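Local coordinates for RND efflux system, outer membrane lipoprotein, NodT family (Burkholderia mallei, PDB 6U94) that probably serves as the outer membrane channel component of an RND-type efflux system, as other outer membrane factors do, at residues A268-E280 against R303-G317. Residues are numbered along the deposited sequence; the frame is centred on the assembly and turned at random.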
loop_
_atom_site.group_PDB
_atom_site.type_symbol
_atom_site.label_atom_id
_atom_site.label_comp_id
_atom_site.label_asym_id
_atom_site.label_seq_id
_atom_site.Cartn_x
_atom_site.Cartn_y
_atom_site.Cartn_z
ATOM N N ALA A 268 -12.656 1.959 -3.838
ATOM C CA ALA A 268 -13.328 3.207 -4.149
ATOM C C ALA A 268 -12.353 4.368 -4.007
ATOM O O ALA A 268 -11.440 4.342 -3.176
ATOM C CB ALA A 268 -14.537 3.415 -3.235
ATOM N N GLU A 269 -12.545 5.385 -4.840
ATOM C CA GLU A 269 -11.693 6.561 -4.780
ATOM C C GLU A 269 -12.027 7.398 -3.550
ATOM O O GLU A 269 -13.173 7.455 -3.099
ATOM C CB GLU A 269 -11.850 7.399 -6.050
ATOM C CG GLU A 269 -10.859 8.546 -6.170
ATOM C CD GLU A 269 -9.423 8.090 -6.007
ATOM O OE1 GLU A 269 -8.893 8.170 -4.875
ATOM O OE2 GLU A 269 -8.829 7.639 -7.010
ATOM N N PHE A 270 -11.004 8.038 -3.001
ATOM C CA PHE A 270 -11.202 8.891 -1.841
ATOM C C PHE A 270 -12.052 10.098 -2.225
ATOM O O PHE A 270 -11.785 10.738 -3.252
ATOM C CB PHE A 270 -9.859 9.345 -1.278
ATOM C CG PHE A 270 -9.045 8.229 -0.695
ATOM C CD1 PHE A 270 -9.335 7.727 0.569
ATOM C CD2 PHE A 270 -7.993 7.681 -1.405
ATOM C CE1 PHE A 270 -8.585 6.693 1.107
ATOM C CE2 PHE A 270 -7.240 6.652 -0.874
ATOM C CZ PHE A 270 -7.535 6.156 0.385
ATOM N N PRO A 271 -13.084 10.427 -1.449
ATOM C CA PRO A 271 -13.915 11.588 -1.783
ATOM C C PRO A 271 -13.111 12.878 -1.720
ATOM O O PRO A 271 -12.078 12.974 -1.053
ATOM C CB PRO A 271 -15.013 11.564 -0.709
ATOM C CG PRO A 271 -15.001 10.168 -0.171
ATOM C CD PRO A 271 -13.576 9.718 -0.259
ATOM N N ALA A 272 -13.601 13.884 -2.435
ATOM C CA ALA A 272 -12.986 15.201 -2.371
ATOM C C ALA A 272 -13.384 15.906 -1.080
ATOM O O ALA A 272 -14.538 15.835 -0.647
ATOM C CB ALA A 272 -13.401 16.040 -3.579
ATOM N N GLY A 273 -12.418 16.578 -0.460
ATOM C CA GLY A 273 -12.700 17.400 0.701
ATOM C C GLY A 273 -12.837 16.660 2.015
ATOM O O GLY A 273 -13.663 17.046 2.847
ATOM N N LEU A 274 -12.048 15.617 2.234
ATOM C CA LEU A 274 -12.123 14.885 3.489
ATOM C C LEU A 274 -11.669 15.777 4.643
ATOM O O LEU A 274 -10.586 16.372 4.570
ATOM C CB LEU A 274 -11.268 13.623 3.424
ATOM C CG LEU A 274 -11.854 12.517 2.548
ATOM C CD1 LEU A 274 -10.968 11.283 2.566
ATOM C CD2 LEU A 274 -13.267 12.181 3.005
ATOM N N PRO A 275 -12.461 15.898 5.709
ATOM C CA PRO A 275 -12.064 16.772 6.822
ATOM C C PRO A 275 -10.942 16.167 7.655
ATOM O O PRO A 275 -10.862 14.950 7.848
ATOM C CB PRO A 275 -13.353 16.912 7.642
ATOM C CG PRO A 275 -14.141 15.676 7.320
ATOM C CD PRO A 275 -13.816 15.351 5.882
ATOM N N SER A 276 -10.065 17.044 8.148
ATOM C CA SER A 276 -8.968 16.612 9.006
ATOM C C SER A 276 -9.456 16.025 10.327
ATOM O O SER A 276 -8.706 15.295 10.984
ATOM C CB SER A 276 -8.028 17.786 9.275
ATOM O OG SER A 276 -8.766 18.955 9.594
ATOM N N THR A 277 -10.696 16.324 10.728
ATOM C CA THR A 277 -11.238 15.752 11.955
ATOM C C THR A 277 -11.350 14.237 11.878
ATOM O O THR A 277 -11.512 13.585 12.915
ATOM C CB THR A 277 -12.606 16.360 12.264
ATOM O OG1 THR A 277 -13.477 16.186 11.141
ATOM C CG2 THR A 277 -12.470 17.844 12.576
ATOM N N LEU A 278 -11.266 13.660 10.675
ATOM C CA LEU A 278 -11.198 12.208 10.557
ATOM C C LEU A 278 -10.005 11.645 11.314
ATOM O O LEU A 278 -10.066 10.517 11.818
ATOM C CB LEU A 278 -11.120 11.798 9.086
ATOM C CG LEU A 278 -12.356 11.973 8.206
ATOM C CD1 LEU A 278 -12.005 11.657 6.755
ATOM C CD2 LEU A 278 -13.495 11.089 8.687
ATOM N N LEU A 279 -8.912 12.410 11.403
ATOM C CA LEU A 279 -7.716 11.950 12.098
ATOM C C LEU A 279 -7.914 11.831 13.603
ATOM O O LEU A 279 -7.048 11.264 14.281
ATOM C CB LEU A 279 -6.543 12.885 11.797
ATOM C CG LEU A 279 -6.230 13.082 10.306
ATOM C CD1 LEU A 279 -4.887 13.772 10.111
ATOM C CD2 LEU A 279 -6.258 11.763 9.560
ATOM N N GLU A 280 -9.023 12.346 14.142
ATOM C CA GLU A 280 -9.329 12.115 15.549
ATOM C C GLU A 280 -9.512 10.633 15.846
ATOM O O GLU A 280 -9.324 10.206 16.991
ATOM C CB GLU A 280 -10.582 12.892 15.953
ATOM C CG GLU A 280 -10.428 14.403 15.924
ATOM C CD GLU A 280 -11.759 15.128 15.945
ATOM O OE1 GLU A 280 -12.809 14.450 15.989
ATOM O OE2 GLU A 280 -11.758 16.375 15.916
ATOM N N ARG A 303 -7.064 20.825 21.074
ATOM C CA ARG A 303 -7.354 20.792 19.645
ATOM C C ARG A 303 -7.269 22.185 19.040
ATOM O O ARG A 303 -6.704 22.371 17.956
ATOM C CB ARG A 303 -8.735 20.186 19.401
ATOM C CG ARG A 303 -8.790 18.676 19.537
ATOM C CD ARG A 303 -10.196 18.175 19.271
ATOM N NE ARG A 303 -10.331 16.742 19.512
ATOM C CZ ARG A 303 -11.482 16.082 19.444
ATOM N NH1 ARG A 303 -12.604 16.725 19.143
ATOM N NH2 ARG A 303 -11.515 14.778 19.678
ATOM N N ALA A 304 -7.833 23.178 19.732
ATOM C CA ALA A 304 -7.747 24.553 19.255
ATOM C C ALA A 304 -6.296 24.986 19.095
ATOM O O ALA A 304 -5.956 25.717 18.158
ATOM C CB ALA A 304 -8.485 25.488 20.213
ATOM N N ALA A 305 -5.422 24.525 19.992
ATOM C CA ALA A 305 -4.030 24.954 19.959
ATOM C C ALA A 305 -3.211 24.198 18.915
ATOM O O ALA A 305 -2.355 24.793 18.256
ATOM C CB ALA A 305 -3.396 24.789 21.341
ATOM N N PHE A 306 -3.452 22.892 18.743
ATOM C CA PHE A 306 -2.506 22.048 18.027
ATOM C C PHE A 306 -3.087 21.211 16.890
ATOM O O PHE A 306 -2.330 20.477 16.246
ATOM C CB PHE A 306 -1.800 21.105 19.015
ATOM C CG PHE A 306 -1.068 21.821 20.116
ATOM C CD1 PHE A 306 0.072 22.559 19.845
ATOM C CD2 PHE A 306 -1.518 21.748 21.425
ATOM C CE1 PHE A 306 0.748 23.217 20.855
ATOM C CE2 PHE A 306 -0.849 22.403 22.441
ATOM C CZ PHE A 306 0.285 23.137 22.158
ATOM N N PHE A 307 -4.383 21.296 16.616
ATOM C CA PHE A 307 -5.027 20.416 15.640
ATOM C C PHE A 307 -5.564 21.242 14.483
ATOM O O PHE A 307 -6.587 21.933 14.636
ATOM C CB PHE A 307 -6.147 19.617 16.304
ATOM C CG PHE A 307 -6.404 18.273 15.679
ATOM C CD1 PHE A 307 -6.628 18.148 14.319
ATOM C CD2 PHE A 307 -6.429 17.129 16.465
ATOM C CE1 PHE A 307 -6.870 16.903 13.752
ATOM C CE2 PHE A 307 -6.668 15.886 15.911
ATOM C CZ PHE A 307 -6.890 15.773 14.547
ATOM N N PRO A 308 -4.910 21.222 13.317
ATOM C CA PRO A 308 -5.413 22.003 12.180
ATOM C C PRO A 308 -6.799 21.541 11.754
ATOM O O PRO A 308 -7.139 20.359 11.837
ATOM C CB PRO A 308 -4.378 21.742 11.077
ATOM C CG PRO A 308 -3.143 21.270 11.795
ATOM C CD PRO A 308 -3.650 20.527 13.003
ATOM N N ARG A 309 -7.606 22.494 11.298
ATOM C CA ARG A 309 -8.919 22.204 10.725
ATOM C C ARG A 309 -8.870 22.599 9.252
ATOM O O ARG A 309 -9.103 23.754 8.894
ATOM C CB ARG A 309 -10.055 22.915 11.489
ATOM C CG ARG A 309 -9.827 24.385 11.815
ATOM C CD ARG A 309 -10.845 24.884 12.847
ATOM N NE ARG A 309 -12.233 24.725 12.412
ATOM C CZ ARG A 309 -13.289 25.151 13.103
ATOM N NH1 ARG A 309 -13.118 25.767 14.265
ATOM N NH2 ARG A 309 -14.518 24.969 12.632
ATOM N N ILE A 310 -8.552 21.620 8.401
ATOM C CA ILE A 310 -8.444 21.807 6.959
ATOM C C ILE A 310 -9.034 20.584 6.272
ATOM O O ILE A 310 -9.239 19.534 6.887
ATOM C CB ILE A 310 -6.983 21.995 6.491
ATOM C CG1 ILE A 310 -6.146 20.783 6.916
ATOM C CG2 ILE A 310 -6.395 23.294 7.025
ATOM C CD1 ILE A 310 -4.772 20.715 6.281
ATOM N N THR A 311 -9.299 20.729 4.976
ATOM C CA THR A 311 -9.578 19.563 4.154
ATOM C C THR A 311 -8.276 18.834 3.855
ATOM O O THR A 311 -7.197 19.433 3.833
ATOM C CB THR A 311 -10.274 19.955 2.847
ATOM O OG1 THR A 311 -9.443 20.859 2.100
ATOM C CG2 THR A 311 -11.621 20.608 3.137
ATOM N N LEU A 312 -8.383 17.526 3.638
ATOM C CA LEU A 312 -7.211 16.709 3.360
ATOM C C LEU A 312 -7.056 16.341 1.891
ATOM O O LEU A 312 -5.930 16.113 1.442
ATOM C CB LEU A 312 -7.252 15.423 4.190
ATOM C CG LEU A 312 -7.158 15.618 5.702
ATOM C CD1 LEU A 312 -7.301 14.284 6.409
ATOM C CD2 LEU A 312 -5.842 16.290 6.066
ATOM N N THR A 313 -8.150 16.274 1.135
ATOM C CA THR A 313 -8.106 15.819 -0.245
ATOM C C THR A 313 -8.786 16.830 -1.153
ATOM O O THR A 313 -9.677 17.574 -0.731
ATOM C CB THR A 313 -8.783 14.451 -0.426
ATOM O OG1 THR A 313 -10.138 14.518 0.037
ATOM C CG2 THR A 313 -8.031 13.376 0.343
ATOM N N GLY A 314 -8.341 16.850 -2.407
ATOM C CA GLY A 314 -8.987 17.620 -3.448
ATOM C C GLY A 314 -9.688 16.709 -4.433
ATOM O O GLY A 314 -10.135 15.617 -4.067
ATOM N N ALA A 315 -9.777 17.139 -5.688
ATOM C CA ALA A 315 -10.476 16.359 -6.697
ATOM C C ALA A 315 -9.772 15.028 -6.939
ATOM O O ALA A 315 -8.542 14.951 -6.967
ATOM C CB ALA A 315 -10.573 17.152 -7.998
ATOM N N LEU A 316 -10.572 13.971 -7.101
ATOM C CA LEU A 316 -10.080 12.619 -7.378
ATOM C C LEU A 316 -9.104 12.130 -6.310
ATOM O O LEU A 316 -8.195 11.346 -6.596
ATOM C CB LEU A 316 -9.437 12.525 -8.765
ATOM C CG LEU A 316 -10.346 12.783 -9.968
ATOM C CD1 LEU A 316 -10.316 14.252 -10.374
ATOM C CD2 LEU A 316 -9.960 11.884 -11.137
ATOM N N GLY A 317 -9.283 12.588 -5.074
ATOM C CA GLY A 317 -8.472 12.098 -3.972
ATOM C C GLY A 317 -7.012 12.485 -4.038
ATOM O O GLY A 317 -6.158 11.751 -3.528
#
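Thr313 grips the loop 271-274 through a single hydroxyl that both gives and takes a hydrogen bond. Its OG1 donates to Pro271 O at 2.7 Å, in the plane of that carbonyl, and accepts the backbone N-H of Leu274, at 3.1 Å and almost straight (174°). A chi1 of 57° tucks OG1 between its own backbone N and carbonyl carbon, facing the loop, and the Leu274 side chain lies against it with CG 3.6 Å from OG1.

Main-chain bonds carry the pairing on from Thr313 toward Ile310. Gly273 N donates to Thr313 O from well above the carbonyl plane, Leu312 N to Leu274 O at 2.7 Å, and Ser276 N to Ile310 O at 2.9 Å. Ser276 OG sits beside Ile310 O and Pro308 O as well, and its one proton could serve either.

In this chain, assigned to the outer membrane factor family, two non-helical segments run antiparallel beside the long helices 362-415 and 421-454, joining the loop before helix 283-294 to the chain leaving helix 299-306. They are bridged as in a beta-sheet at one pair, Pro275 and Thr311, before 268-280 turns into a 3-10 segment.

Apolar contacts follow that turn. Leu279 CB meets the edge of the Phe307 ring at CZ, 4.0 Å away, while its CD2 reaches tip to tip toward Leu312 CD1. Phe307 also touches Tyr367 of helix 362-415.

Charge enters at the far end, where the Glu280 carboxylate stacks on one face of the Arg303 guanidinium, the planes 14° apart. Glu280 OE2 lies 3.4 Å from Arg303 NH1, well out of the guanidinium plane, so the salt bridge rests on charge, with no N-H directed at the oxygen. NE of Arg303 forms a salt bridge with Glu289, and Glu269, at the other extreme, pairs with Arg385.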